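Local structure of PTS system, IIA component (Streptococcus pneumoniae serotype 4, 5T3U) at residues S21-T26 and T100-P105; I11-H16 and P105-L110; D37-L42 and E109-Y114; E70-T75 and I118-I123; V85-F90 and V96-G101. The protein probably passes phosphoryl groups along a sugar phosphotransferase system, as the IIA component associated with fucose utilization in the pneumococcus. One frame throughout, in Å; residues are numbered along the deposited sequence.

Contact 1: residues S21-T26 and T100-P105; sequences SGALMT and TGFNIP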
# COMPACT_ATOMS: atom_id res chain seq x y z
N SER A 21 -1.82 7.95 5.20
CA SER A 21 -2.78 7.96 6.31
C SER A 21 -3.78 6.78 6.20
O SER A 21 -4.16 6.18 7.21
CB SER A 21 -3.53 9.31 6.39
OG SER A 21 -4.12 9.60 5.15
N GLY A 22 -4.18 6.45 4.99
CA GLY A 22 -5.08 5.32 4.79
C GLY A 22 -4.43 4.00 5.18
O GLY A 22 -5.08 3.15 5.79
N ALA A 23 -3.15 3.84 4.85
CA ALA A 23 -2.40 2.66 5.32
C ALA A 23 -2.33 2.56 6.85
O ALA A 23 -2.53 1.48 7.41
CB ALA A 23 -1.01 2.61 4.71
N LEU A 24 -2.11 3.67 7.54
CA LEU A 24 -2.06 3.60 9.00
C LEU A 24 -3.39 3.22 9.59
O LEU A 24 -3.44 2.39 10.46
CB LEU A 24 -1.60 4.91 9.64
CG LEU A 24 -1.45 4.86 11.18
CD1 LEU A 24 -0.53 3.69 11.71
CD2 LEU A 24 -0.94 6.21 11.71
N MET A 25 -4.45 3.88 9.14
CA MET A 25 -5.83 3.62 9.57
C MET A 25 -6.13 2.12 9.46
O MET A 25 -6.56 1.49 10.43
CB MET A 25 -6.81 4.42 8.68
CG MET A 25 -8.24 4.31 9.06
SD MET A 25 -9.08 2.82 8.40
CE MET A 25 -10.74 3.27 8.96
N THR A 26 -5.82 1.55 8.30
CA THR A 26 -6.03 0.12 8.06
C THR A 26 -5.15 -0.73 8.96
O THR A 26 -5.62 -1.72 9.53
CB THR A 26 -5.77 -0.20 6.60
OG1 THR A 26 -6.78 0.44 5.81
CG2 THR A 26 -5.81 -1.71 6.33
N THR A 100 11.01 1.74 0.57
CA THR A 100 10.01 2.27 -0.34
C THR A 100 9.06 1.17 -0.88
O THR A 100 9.30 -0.01 -0.63
CB THR A 100 10.63 3.11 -1.51
OG1 THR A 100 9.57 3.80 -2.18
CG2 THR A 100 11.31 2.24 -2.51
N GLY A 101 8.00 1.56 -1.58
CA GLY A 101 7.07 0.57 -2.15
C GLY A 101 6.31 -0.25 -1.11
O GLY A 101 5.89 -1.38 -1.40
N PHE A 102 6.11 0.32 0.09
CA PHE A 102 5.50 -0.42 1.19
C PHE A 102 4.07 -0.90 0.93
O PHE A 102 3.32 -0.29 0.15
CB PHE A 102 5.54 0.39 2.51
CG PHE A 102 4.48 1.47 2.62
CD1 PHE A 102 4.74 2.78 2.21
CD2 PHE A 102 3.24 1.20 3.19
CE1 PHE A 102 3.76 3.80 2.32
CE2 PHE A 102 2.26 2.19 3.30
CZ PHE A 102 2.53 3.50 2.87
N ASN A 103 3.69 -1.96 1.64
CA ASN A 103 2.34 -2.50 1.59
C ASN A 103 1.81 -2.67 3.02
O ASN A 103 2.49 -2.33 3.98
CB ASN A 103 2.32 -3.82 0.77
CG ASN A 103 3.26 -4.86 1.31
OD1 ASN A 103 3.86 -4.68 2.38
ND2 ASN A 103 3.41 -5.99 0.58
N ILE A 104 0.57 -3.13 3.17
CA ILE A 104 -0.00 -3.27 4.51
C ILE A 104 0.80 -4.30 5.33
O ILE A 104 1.13 -4.04 6.47
CB ILE A 104 -1.53 -3.54 4.45
CG1 ILE A 104 -2.26 -2.21 4.30
CG2 ILE A 104 -2.08 -4.34 5.69
CD1 ILE A 104 -2.19 -1.29 5.52
N PRO A 105 1.17 -5.45 4.74
CA PRO A 105 1.97 -6.41 5.54
C PRO A 105 3.26 -5.86 6.16
O PRO A 105 3.55 -6.18 7.32
CB PRO A 105 2.30 -7.50 4.52
CG PRO A 105 1.08 -7.50 3.59
CD PRO A 105 0.79 -6.03 3.43

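Contact 2: residues I11-H16 and P105-L110; sequences ILVASH and PLLVEL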
# COMPACT_ATOMS: atom_id res chain seq x y z
N ILE A 11 8.01 5.12 13.44
CA ILE A 11 7.72 4.84 12.04
C ILE A 11 7.11 6.06 11.44
O ILE A 11 6.14 6.58 11.95
CB ILE A 11 6.75 3.61 11.86
CG1 ILE A 11 7.32 2.32 12.47
CG2 ILE A 11 6.38 3.37 10.35
CD1 ILE A 11 6.28 1.22 12.57
N LEU A 12 7.68 6.54 10.34
CA LEU A 12 7.00 7.57 9.59
C LEU A 12 6.52 6.98 8.26
O LEU A 12 7.32 6.40 7.52
CB LEU A 12 7.93 8.75 9.32
CG LEU A 12 7.39 9.87 8.42
CD1 LEU A 12 6.16 10.61 9.02
CD2 LEU A 12 8.50 10.84 8.12
N VAL A 13 5.24 7.13 7.96
CA VAL A 13 4.70 6.61 6.70
C VAL A 13 4.43 7.82 5.85
O VAL A 13 3.62 8.68 6.24
CB VAL A 13 3.35 5.87 6.89
CG1 VAL A 13 2.99 5.10 5.65
CG2 VAL A 13 3.38 4.95 8.09
N ALA A 14 5.09 7.91 4.70
CA ALA A 14 4.96 9.12 3.87
C ALA A 14 4.63 8.81 2.42
O ALA A 14 5.14 7.86 1.88
CB ALA A 14 6.25 9.93 3.94
N SER A 15 3.78 9.62 1.79
CA SER A 15 3.44 9.38 0.39
C SER A 15 2.95 10.66 -0.26
O SER A 15 2.57 11.62 0.42
CB SER A 15 2.31 8.34 0.33
OG SER A 15 1.13 8.89 0.88
N HIS A 16 2.90 10.68 -1.59
CA HIS A 16 1.95 11.61 -2.25
C HIS A 16 0.52 11.21 -1.84
O HIS A 16 0.25 10.02 -1.65
CB HIS A 16 2.06 11.48 -3.76
CG HIS A 16 3.38 11.91 -4.31
ND1 HIS A 16 4.48 11.07 -4.38
CD2 HIS A 16 3.77 13.08 -4.89
CE1 HIS A 16 5.48 11.70 -4.96
NE2 HIS A 16 5.09 12.93 -5.25
N PRO A 105 1.17 -5.45 4.74
CA PRO A 105 1.97 -6.41 5.54
C PRO A 105 3.26 -5.86 6.16
O PRO A 105 3.55 -6.18 7.32
CB PRO A 105 2.30 -7.50 4.52
CG PRO A 105 1.08 -7.50 3.59
CD PRO A 105 0.79 -6.03 3.43
N LEU A 106 4.03 -5.05 5.42
CA LEU A 106 5.20 -4.37 5.98
C LEU A 106 4.82 -3.45 7.15
O LEU A 106 5.41 -3.54 8.25
CB LEU A 106 5.93 -3.55 4.91
CG LEU A 106 7.29 -2.89 5.35
CD1 LEU A 106 8.29 -3.86 5.94
CD2 LEU A 106 7.91 -2.18 4.15
N LEU A 107 3.83 -2.58 6.94
CA LEU A 107 3.44 -1.60 7.97
C LEU A 107 2.97 -2.32 9.23
O LEU A 107 3.46 -2.03 10.33
CB LEU A 107 2.40 -0.58 7.45
CG LEU A 107 1.96 0.48 8.50
CD1 LEU A 107 3.17 1.22 9.16
CD2 LEU A 107 0.94 1.48 7.91
N VAL A 108 2.06 -3.28 9.09
CA VAL A 108 1.60 -4.09 10.21
C VAL A 108 2.74 -4.75 10.99
O VAL A 108 2.75 -4.70 12.21
CB VAL A 108 0.59 -5.18 9.75
CG1 VAL A 108 0.34 -6.20 10.90
CG2 VAL A 108 -0.70 -4.52 9.32
N GLU A 109 3.67 -5.39 10.28
CA GLU A 109 4.76 -6.08 10.94
C GLU A 109 5.69 -5.11 11.69
O GLU A 109 6.16 -5.42 12.78
CB GLU A 109 5.59 -6.86 9.90
CG GLU A 109 6.89 -7.47 10.45
CD GLU A 109 6.67 -8.35 11.69
OE1 GLU A 109 5.61 -9.03 11.80
OE2 GLU A 109 7.57 -8.37 12.57
N LEU A 110 6.01 -3.98 11.06
CA LEU A 110 6.85 -2.97 11.71
C LEU A 110 6.17 -2.40 12.95
O LEU A 110 6.82 -2.20 13.99
CB LEU A 110 7.26 -1.87 10.73
CG LEU A 110 8.29 -2.34 9.70
CD1 LEU A 110 8.59 -1.27 8.61
CD2 LEU A 110 9.60 -2.84 10.39

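Contact 3: residues D37-L42 and E109-Y114; sequences DRVRTL and ELISSY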
# COMPACT_ATOMS: atom_id res chain seq x y z
N ASP A 37 4.05 9.76 19.30
CA ASP A 37 5.44 9.60 19.67
C ASP A 37 6.04 8.31 19.09
O ASP A 37 7.22 8.07 19.27
CB ASP A 37 5.62 9.61 21.20
CG ASP A 37 4.79 8.55 21.88
OD1 ASP A 37 3.74 8.17 21.32
OD2 ASP A 37 5.16 8.09 22.99
N ARG A 38 5.22 7.46 18.45
CA ARG A 38 5.74 6.20 17.86
C ARG A 38 5.52 6.11 16.35
O ARG A 38 6.33 5.54 15.64
CB ARG A 38 5.10 4.96 18.49
CG ARG A 38 5.15 4.88 19.98
CD ARG A 38 6.58 4.91 20.52
NE ARG A 38 7.48 3.90 19.94
CZ ARG A 38 7.58 2.63 20.35
NH1 ARG A 38 6.81 2.17 21.33
NH2 ARG A 38 8.45 1.81 19.76
N VAL A 39 4.39 6.62 15.87
CA VAL A 39 4.00 6.50 14.46
C VAL A 39 3.36 7.76 13.97
O VAL A 39 2.51 8.36 14.65
CB VAL A 39 3.01 5.30 14.22
CG1 VAL A 39 2.70 5.16 12.71
CG2 VAL A 39 3.58 3.99 14.77
N ARG A 40 3.80 8.17 12.78
CA ARG A 40 3.24 9.37 12.12
C ARG A 40 3.04 9.14 10.64
O ARG A 40 3.70 8.29 10.04
CB ARG A 40 4.17 10.57 12.33
CG ARG A 40 4.14 11.07 13.79
CD ARG A 40 4.97 12.35 13.93
NE ARG A 40 5.29 12.56 15.34
CZ ARG A 40 5.83 13.68 15.83
NH1 ARG A 40 6.08 14.71 15.02
NH2 ARG A 40 6.08 13.77 17.13
N THR A 41 2.16 9.93 10.04
CA THR A 41 2.06 9.92 8.59
C THR A 41 2.25 11.31 8.00
O THR A 41 2.02 12.31 8.68
CB THR A 41 0.70 9.36 8.11
OG1 THR A 41 -0.34 10.28 8.43
CG2 THR A 41 0.43 8.02 8.77
N LEU A 42 2.62 11.36 6.73
CA LEU A 42 2.67 12.64 6.03
C LEU A 42 2.29 12.43 4.57
O LEU A 42 2.85 11.56 3.92
CB LEU A 42 4.09 13.22 6.11
CG LEU A 42 4.31 14.67 5.66
CD1 LEU A 42 3.44 15.63 6.51
CD2 LEU A 42 5.82 15.01 5.82
N GLU A 109 3.67 -5.39 10.28
CA GLU A 109 4.76 -6.08 10.94
C GLU A 109 5.69 -5.11 11.69
O GLU A 109 6.16 -5.42 12.78
CB GLU A 109 5.59 -6.86 9.90
CG GLU A 109 6.89 -7.47 10.45
CD GLU A 109 6.67 -8.35 11.69
OE1 GLU A 109 5.61 -9.03 11.80
OE2 GLU A 109 7.57 -8.37 12.57
N LEU A 110 6.01 -3.98 11.06
CA LEU A 110 6.85 -2.97 11.71
C LEU A 110 6.17 -2.40 12.95
O LEU A 110 6.82 -2.20 13.99
CB LEU A 110 7.26 -1.87 10.73
CG LEU A 110 8.29 -2.34 9.70
CD1 LEU A 110 8.59 -1.27 8.61
CD2 LEU A 110 9.60 -2.84 10.39
N ILE A 111 4.86 -2.18 12.89
CA ILE A 111 4.18 -1.70 14.13
C ILE A 111 4.22 -2.78 15.24
O ILE A 111 4.60 -2.49 16.38
CB ILE A 111 2.76 -1.17 13.90
CG1 ILE A 111 2.77 0.07 13.02
CG2 ILE A 111 2.08 -0.80 15.26
CD1 ILE A 111 1.35 0.49 12.47
N SER A 112 3.89 -4.02 14.87
CA SER A 112 3.84 -5.12 15.84
C SER A 112 5.16 -5.39 16.54
O SER A 112 5.18 -5.92 17.66
CB SER A 112 3.37 -6.42 15.16
OG SER A 112 2.12 -6.18 14.55
N SER A 113 6.27 -5.04 15.87
CA SER A 113 7.60 -5.37 16.36
C SER A 113 8.40 -4.13 16.83
O SER A 113 9.61 -4.22 17.10
CB SER A 113 8.38 -6.15 15.30
OG SER A 113 8.62 -5.35 14.14
N TYR A 114 7.73 -2.98 16.97
CA TYR A 114 8.48 -1.76 17.25
C TYR A 114 9.03 -1.61 18.70
O TYR A 114 9.75 -0.64 19.00
CB TYR A 114 7.79 -0.50 16.74
CG TYR A 114 6.47 -0.05 17.36
CD1 TYR A 114 5.99 -0.57 18.57
CD2 TYR A 114 5.71 0.93 16.72
CE1 TYR A 114 4.78 -0.11 19.12
CE2 TYR A 114 4.53 1.38 17.23
CZ TYR A 114 4.06 0.87 18.43
OH TYR A 114 2.87 1.35 18.92

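Contact 4: residues E70-T75 and I118-I123; sequences EVIVLT and INLEEI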
# COMPACT_ATOMS: atom_id res chain seq x y z
N GLU A 70 15.69 4.65 16.80
CA GLU A 70 15.74 4.64 15.35
C GLU A 70 14.39 5.02 14.75
O GLU A 70 13.36 4.99 15.45
CB GLU A 70 16.00 3.23 14.87
CG GLU A 70 17.28 2.60 15.31
CD GLU A 70 17.27 1.13 14.95
OE1 GLU A 70 16.24 0.65 14.39
OE2 GLU A 70 18.27 0.47 15.23
N VAL A 71 14.38 5.37 13.46
CA VAL A 71 13.14 5.59 12.72
C VAL A 71 13.20 4.85 11.37
O VAL A 71 14.21 4.89 10.67
CB VAL A 71 12.85 7.10 12.55
CG1 VAL A 71 11.66 7.37 11.60
CG2 VAL A 71 12.60 7.74 13.89
N ILE A 72 12.12 4.14 11.03
CA ILE A 72 11.93 3.64 9.68
C ILE A 72 10.94 4.56 8.97
O ILE A 72 9.85 4.83 9.45
CB ILE A 72 11.47 2.15 9.67
CG1 ILE A 72 12.50 1.30 10.43
CG2 ILE A 72 11.35 1.57 8.20
CD1 ILE A 72 12.06 -0.12 10.64
N VAL A 73 11.39 5.11 7.85
CA VAL A 73 10.56 5.87 6.95
C VAL A 73 10.06 4.90 5.87
O VAL A 73 10.86 4.23 5.18
CB VAL A 73 11.37 7.03 6.29
CG1 VAL A 73 10.48 7.85 5.35
CG2 VAL A 73 11.98 7.95 7.35
N LEU A 74 8.74 4.82 5.75
CA LEU A 74 8.11 4.06 4.65
C LEU A 74 7.62 5.06 3.62
O LEU A 74 6.91 6.01 3.96
CB LEU A 74 6.94 3.23 5.16
CG LEU A 74 7.24 2.20 6.26
CD1 LEU A 74 5.94 1.42 6.58
CD2 LEU A 74 8.40 1.25 5.89
N THR A 75 8.04 4.87 2.37
CA THR A 75 7.56 5.76 1.31
C THR A 75 6.84 4.95 0.21
O THR A 75 7.06 3.75 0.05
CB THR A 75 8.70 6.57 0.68
OG1 THR A 75 9.58 5.66 0.02
CG2 THR A 75 9.48 7.40 1.77
N ILE A 118 14.65 -6.44 15.86
CA ILE A 118 14.18 -6.98 14.57
C ILE A 118 15.33 -7.34 13.63
O ILE A 118 16.44 -6.84 13.78
CB ILE A 118 13.21 -6.01 13.84
CG1 ILE A 118 13.93 -4.71 13.48
CG2 ILE A 118 11.99 -5.77 14.69
CD1 ILE A 118 13.18 -3.84 12.46
N ASN A 119 15.03 -8.20 12.65
CA ASN A 119 15.87 -8.35 11.48
C ASN A 119 15.13 -7.67 10.30
O ASN A 119 14.20 -8.23 9.75
CB ASN A 119 16.11 -9.84 11.22
CG ASN A 119 16.99 -10.11 10.02
OD1 ASN A 119 17.10 -9.30 9.10
ND2 ASN A 119 17.65 -11.26 10.04
N LEU A 120 15.56 -6.46 9.95
CA LEU A 120 14.89 -5.65 8.94
C LEU A 120 14.94 -6.28 7.55
O LEU A 120 13.98 -6.15 6.78
CB LEU A 120 15.44 -4.21 8.91
CG LEU A 120 14.70 -3.22 7.97
CD1 LEU A 120 13.19 -3.13 8.28
CD2 LEU A 120 15.32 -1.79 7.96
N GLU A 121 16.06 -6.94 7.22
CA GLU A 121 16.18 -7.58 5.92
C GLU A 121 15.11 -8.64 5.77
O GLU A 121 14.46 -8.73 4.72
CB GLU A 121 17.59 -8.18 5.72
CG GLU A 121 18.69 -7.09 5.52
CD GLU A 121 18.82 -6.16 6.75
OE1 GLU A 121 19.03 -6.69 7.90
OE2 GLU A 121 18.70 -4.91 6.58
N GLU A 122 14.91 -9.41 6.85
CA GLU A 122 13.94 -10.49 6.85
C GLU A 122 12.51 -9.94 6.77
O GLU A 122 11.67 -10.49 6.06
CB GLU A 122 14.14 -11.26 8.14
CG GLU A 122 13.60 -12.63 8.19
CD GLU A 122 14.06 -13.33 9.47
OE1 GLU A 122 15.29 -13.56 9.63
OE2 GLU A 122 13.20 -13.61 10.34
N ILE A 123 12.25 -8.86 7.49
CA ILE A 123 10.94 -8.19 7.45
C ILE A 123 10.65 -7.70 6.04
O ILE A 123 9.57 -7.96 5.51
CB ILE A 123 10.86 -7.04 8.47
CG1 ILE A 123 10.81 -7.64 9.89
CG2 ILE A 123 9.65 -6.12 8.18
CD1 ILE A 123 10.64 -6.63 11.00

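Contact 5: residues V85-F90 and V96-G101; sequences VALSRF and VDIVTG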
# COMPACT_ATOMS: atom_id res chain seq x y z
N VAL A 85 13.14 13.35 -0.82
CA VAL A 85 13.39 14.15 0.35
C VAL A 85 14.03 13.33 1.49
O VAL A 85 15.05 13.74 2.08
CB VAL A 85 12.08 14.88 0.79
CG1 VAL A 85 12.20 15.48 2.17
CG2 VAL A 85 11.71 15.97 -0.21
N ALA A 86 13.45 12.16 1.78
CA ALA A 86 13.99 11.30 2.84
C ALA A 86 15.47 10.98 2.61
O ALA A 86 16.30 11.07 3.54
CB ALA A 86 13.18 10.02 2.95
N LEU A 87 15.79 10.54 1.40
CA LEU A 87 17.13 10.12 1.08
C LEU A 87 18.12 11.30 1.16
O LEU A 87 19.21 11.15 1.71
CB LEU A 87 17.19 9.47 -0.31
CG LEU A 87 18.54 8.84 -0.69
CD1 LEU A 87 18.91 7.66 0.19
CD2 LEU A 87 18.54 8.40 -2.16
N SER A 88 17.74 12.46 0.64
CA SER A 88 18.66 13.59 0.65
C SER A 88 18.86 14.10 2.07
O SER A 88 20.00 14.34 2.48
CB SER A 88 18.23 14.69 -0.32
OG SER A 88 18.89 14.52 -1.56
N ARG A 89 17.77 14.22 2.83
CA ARG A 89 17.84 14.80 4.16
C ARG A 89 18.55 13.89 5.16
O ARG A 89 19.32 14.38 6.01
CB ARG A 89 16.44 15.24 4.65
CG ARG A 89 16.43 15.87 6.02
CD ARG A 89 17.31 17.14 6.08
NE ARG A 89 16.64 18.28 5.47
CZ ARG A 89 17.09 19.53 5.51
NH1 ARG A 89 18.26 19.83 6.11
NH2 ARG A 89 16.38 20.50 4.94
N PHE A 90 18.35 12.58 5.06
CA PHE A 90 18.89 11.63 6.05
C PHE A 90 19.87 10.61 5.49
O PHE A 90 20.09 9.56 6.09
CB PHE A 90 17.74 10.96 6.82
CG PHE A 90 16.87 11.97 7.57
CD1 PHE A 90 17.35 12.58 8.74
CD2 PHE A 90 15.63 12.34 7.09
CE1 PHE A 90 16.58 13.52 9.43
CE2 PHE A 90 14.85 13.28 7.77
CZ PHE A 90 15.33 13.87 8.94
N VAL A 96 18.22 6.31 10.75
CA VAL A 96 17.02 6.46 9.91
C VAL A 96 17.10 5.51 8.73
O VAL A 96 17.99 5.64 7.89
CB VAL A 96 16.84 7.89 9.38
CG1 VAL A 96 15.66 7.97 8.38
CG2 VAL A 96 16.62 8.86 10.54
N ASP A 97 16.17 4.56 8.69
CA ASP A 97 16.05 3.68 7.53
C ASP A 97 14.94 4.13 6.61
O ASP A 97 13.97 4.74 7.05
CB ASP A 97 15.84 2.23 7.96
CG ASP A 97 17.11 1.61 8.49
OD1 ASP A 97 18.10 1.61 7.73
OD2 ASP A 97 17.11 1.17 9.67
N ILE A 98 15.09 3.81 5.32
CA ILE A 98 14.10 4.17 4.30
C ILE A 98 13.72 2.94 3.48
O ILE A 98 14.57 2.36 2.81
CB ILE A 98 14.62 5.29 3.34
CG1 ILE A 98 15.14 6.51 4.15
CG2 ILE A 98 13.48 5.69 2.34
CD1 ILE A 98 15.93 7.50 3.33
N VAL A 99 12.45 2.53 3.56
CA VAL A 99 11.96 1.38 2.77
C VAL A 99 10.84 1.90 1.88
O VAL A 99 9.87 2.48 2.36
CB VAL A 99 11.49 0.19 3.65
CG1 VAL A 99 11.02 -0.99 2.79
CG2 VAL A 99 12.62 -0.28 4.56
N THR A 100 11.01 1.74 0.57
CA THR A 100 10.01 2.27 -0.34
C THR A 100 9.06 1.17 -0.88
O THR A 100 9.30 -0.01 -0.63
CB THR A 100 10.63 3.11 -1.51
OG1 THR A 100 9.57 3.80 -2.18
CG2 THR A 100 11.31 2.24 -2.51
N GLY A 101 8.00 1.56 -1.58
CA GLY A 101 7.07 0.57 -2.15
C GLY A 101 6.31 -0.25 -1.11
O GLY A 101 5.89 -1.38 -1.40

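Contact 1: residues S21-T26 and T100-P105
A23 on helix 19-31 turns its methyl group to the rim of the F102 ring, with CB in the ring plane and 3.6 Å from F102 CE2. The ring can reach the helix edge-on because F102 CG stands between its own backbone N and carbonyl carbon (chi1 78°), a rotamer open to a loop residue. I104, in the first turn of helix 104-112, brings its CD1 in between A23 and T26. Its two side-chain torsions both turn the same way (chi1 -83°, chi2 -68°), folding the chain so that CD1 lies 3.4 Å from A23 O and 3.7 Å from T26 CG2. The I104 and T26 side chains meet at about a right angle. Alanine is small enough to let both apolar groups close on the helix, while T26 gives its methyl to the core and its OG1 is hydrogen-bonded to H16 O and F19 N of the second subunit. Next to I104, N103 caps the helix, its OD1 accepting from L106 N. Helix 19-31 thus packs on the F102 loop and the first turn of helix 104-112, beside the subunit interface, in the three-layer alpha/beta/alpha fold, with its parallel sheet, of the EIIA-man family.

Contact 2: residues I11-H16 and P105-L110
I11 on the inner strand 7-16 makes the closest approach to helix 104-112. Its CD1 lies 3.6 Å from L110 C and 3.7 Å from L110 CB, against the root of that side chain and the helix backbone. The long branch reaches there because I11 CG1 lies anti to the carbonyl carbon and the chain then runs extended (chi2 168°). The short branch faces L107: I11 CG2 is 4.0 Å from L107 CD1, and V13 CG2 meets the same methyl at 3.9 Å, the V13 and L107 side chains crossing at about a right angle. L107 CD1 is thus shared by two strand residues that alternate onto the same side of the sheet. Branched isoleucine and valine suit the strand and offer broad methyl surfaces, and leucine on the helix supplies a flexible end to fit between them.

The packing is confined to this end. The segments 11-16 and 105-110 run nearly antiparallel (161°), their axes 10.6 Å apart at closest, and toward H16 and P105 they no longer touch. On the helix, V108 points away from the strand and, like E109, is partly exposed. H16 lies at the strand's C-terminal end, a position consistent with the phosphoryl-accepting histidine of EIIA-man relatives, and its ring meets F30 of the second subunit edge-to-face. Helix 104-112 covers one face of the parallel sheet while helix 50-65, touched by L12, covers the other, the layering of a three-layer alpha/beta/alpha sandwich.

Contact 3: residues D37-L42 and E109-Y114
R38 lays its guanidinium over one face of the Y114 ring in a cation-pi stack: R38 CZ is 4.0 Å from the ring centroid and only 12° off the ring normal, the planes tilted by 30°. The arginine doubles back to do this, its chain bent at chi2 and chi3; R38 CB rests 3.8 Å from Y114 CE2 as well. R38 NH2 makes a weak hydrogen bond of 2.9 Å to Y114 O, which lies at the edge of the guanidinium. V39 closes the ring's rim, with CG2 in the ring plane 3.7 Å from Y114 CE2, and I111 adds a looser apolar touch to V39.

Farther out, the guanidinium is held by its strongest partner, D115, in a salt bridge from NH1, while NH2 also bonds to R9 O. The tyrosine is positioned by the end of helix 104-112: Y114 N bonds to I111 O at 3.2 Å, and that carbonyl oxygen lies above the opposite ring face, toward its rim. Just before it, S113 OG donates to E109 O at 2.8 Å, tying down the residue where the helix is left.

Arginine suits this place because one flat cation can serve a ring face, a carboxylate and carbonyl oxygens together. The stack, salt bridge and carbonyl bonds probably hold the buried, compensated cation in one orientation, joining the loop that leads into strand 39-44 to the turn after helix 104-112.

Contact 4: residues E70-T75 and I118-I123
Between I118 and L120, the two residues that touch I72, N119 caps helix 120-129: its OD1 accepts from E122 N at 3.1 Å, with an N-H...O angle of 159°. The donor stands above the side chain's carbonyl plane, well off a lone pair. N119 O adds the first helical bond, taking I123 N at 3.1 Å. Asparagine suits an N-cap because its short side chain can turn back to a backbone N-H that has no preceding turn to bond with, and here it marks the start of the helix.

Across from the cap the contact is wholly apolar and narrow. I72 of strand 68-75 extends its longer branch, chi2 172°, so that CD1 alone does the touching. I72 CD1 meets L120 CD1 at 4.0 Å and I118 CD1 at 4.3 Å, and the side chains of I72 and L120 slide past each other in opposite directions. These are comfortable methyl contacts rather than tight ones. I72 is buried, as a beta-branched residue in an inner strand commonly is, while I118 and L120, partly exposed, cover its end.

I72 also touches L110, so helix 104-112 and the start of helix 120-129 lie over it together, and I123 packs on L106 between the two helices. On the other side of the same strand V71 and V73 face helix 50-65. Neighbouring strands 7-16 and 96-100 flank strand 68-75 in the sheet, and L120 reaches over the latter to D97, also packing on N133 of the second subunit.

Contact 5: residues V85-F90 and V96-G101
I98 and F90 both turn their first side-chain bond anti to the carbonyl carbon, with opposite consequences. In I98 (chi2 167°) the long branch then runs extended from strand 96-100 straight to the helix; in F90 (chi1 -60°) the ring is led away from the strand. I98 CD1 ends against A86, 3.7 Å from A86 CB and 3.6 Å from A86 C, and the same methyl is 3.6 Å from L87 N. It therefore lies against helix backbone as much as against side chains. The small alanine is what lets an isoleucine come so near.

At the other end F90 offers its stem to the strand: F90 CB lies 4.0 Å from V96 CG1, while V96 CG2 approaches the ring obliquely, 4.2 Å from F90 CD1. The F90 side chain also touches V61 of helix 50-65, and R89 CG lies above one ring face, toward the rim.

Segment 85-90 runs nearly antiparallel to strand 96-100 (161°), as expected where helix 81-90 links parallel strands 68-75 and 96-100 in a beta-alpha-beta crossover. At V99 and T100 the strand pairs antiparallel with a strand of the second subunit, and K135 of that subunit bonds to the carbonyl oxygens of F90 and V96. The chemistry implies that helix and strand are held by apolar burial and close methyl contacts, valine and isoleucine packing against the helix, with polar bonding left to the strand edges and the interface.

Contacts 1, 2, 3 and 5 are buried, and contact 4 is only partly so, lying where helix 120-129 begins. Contacts 1, 2 and 3 all use helix 104-112, at its start, middle and end, and successively engage helix 19-31, the inner strand 7-16 and the edge strand 39-44. Contact 4 meets the same sheet at strand 68-75, which hydrogen-bonds to the strand of contact 5; helix 81-90 of contact 5 lies on the opposite face of the sheet from helix 104-112. Four contacts join their segments by aliphatic and aromatic packing, whereas contact 3, untouched by the second subunit, relies on a cation-pi stack and a compensated charge near the sheet's edge.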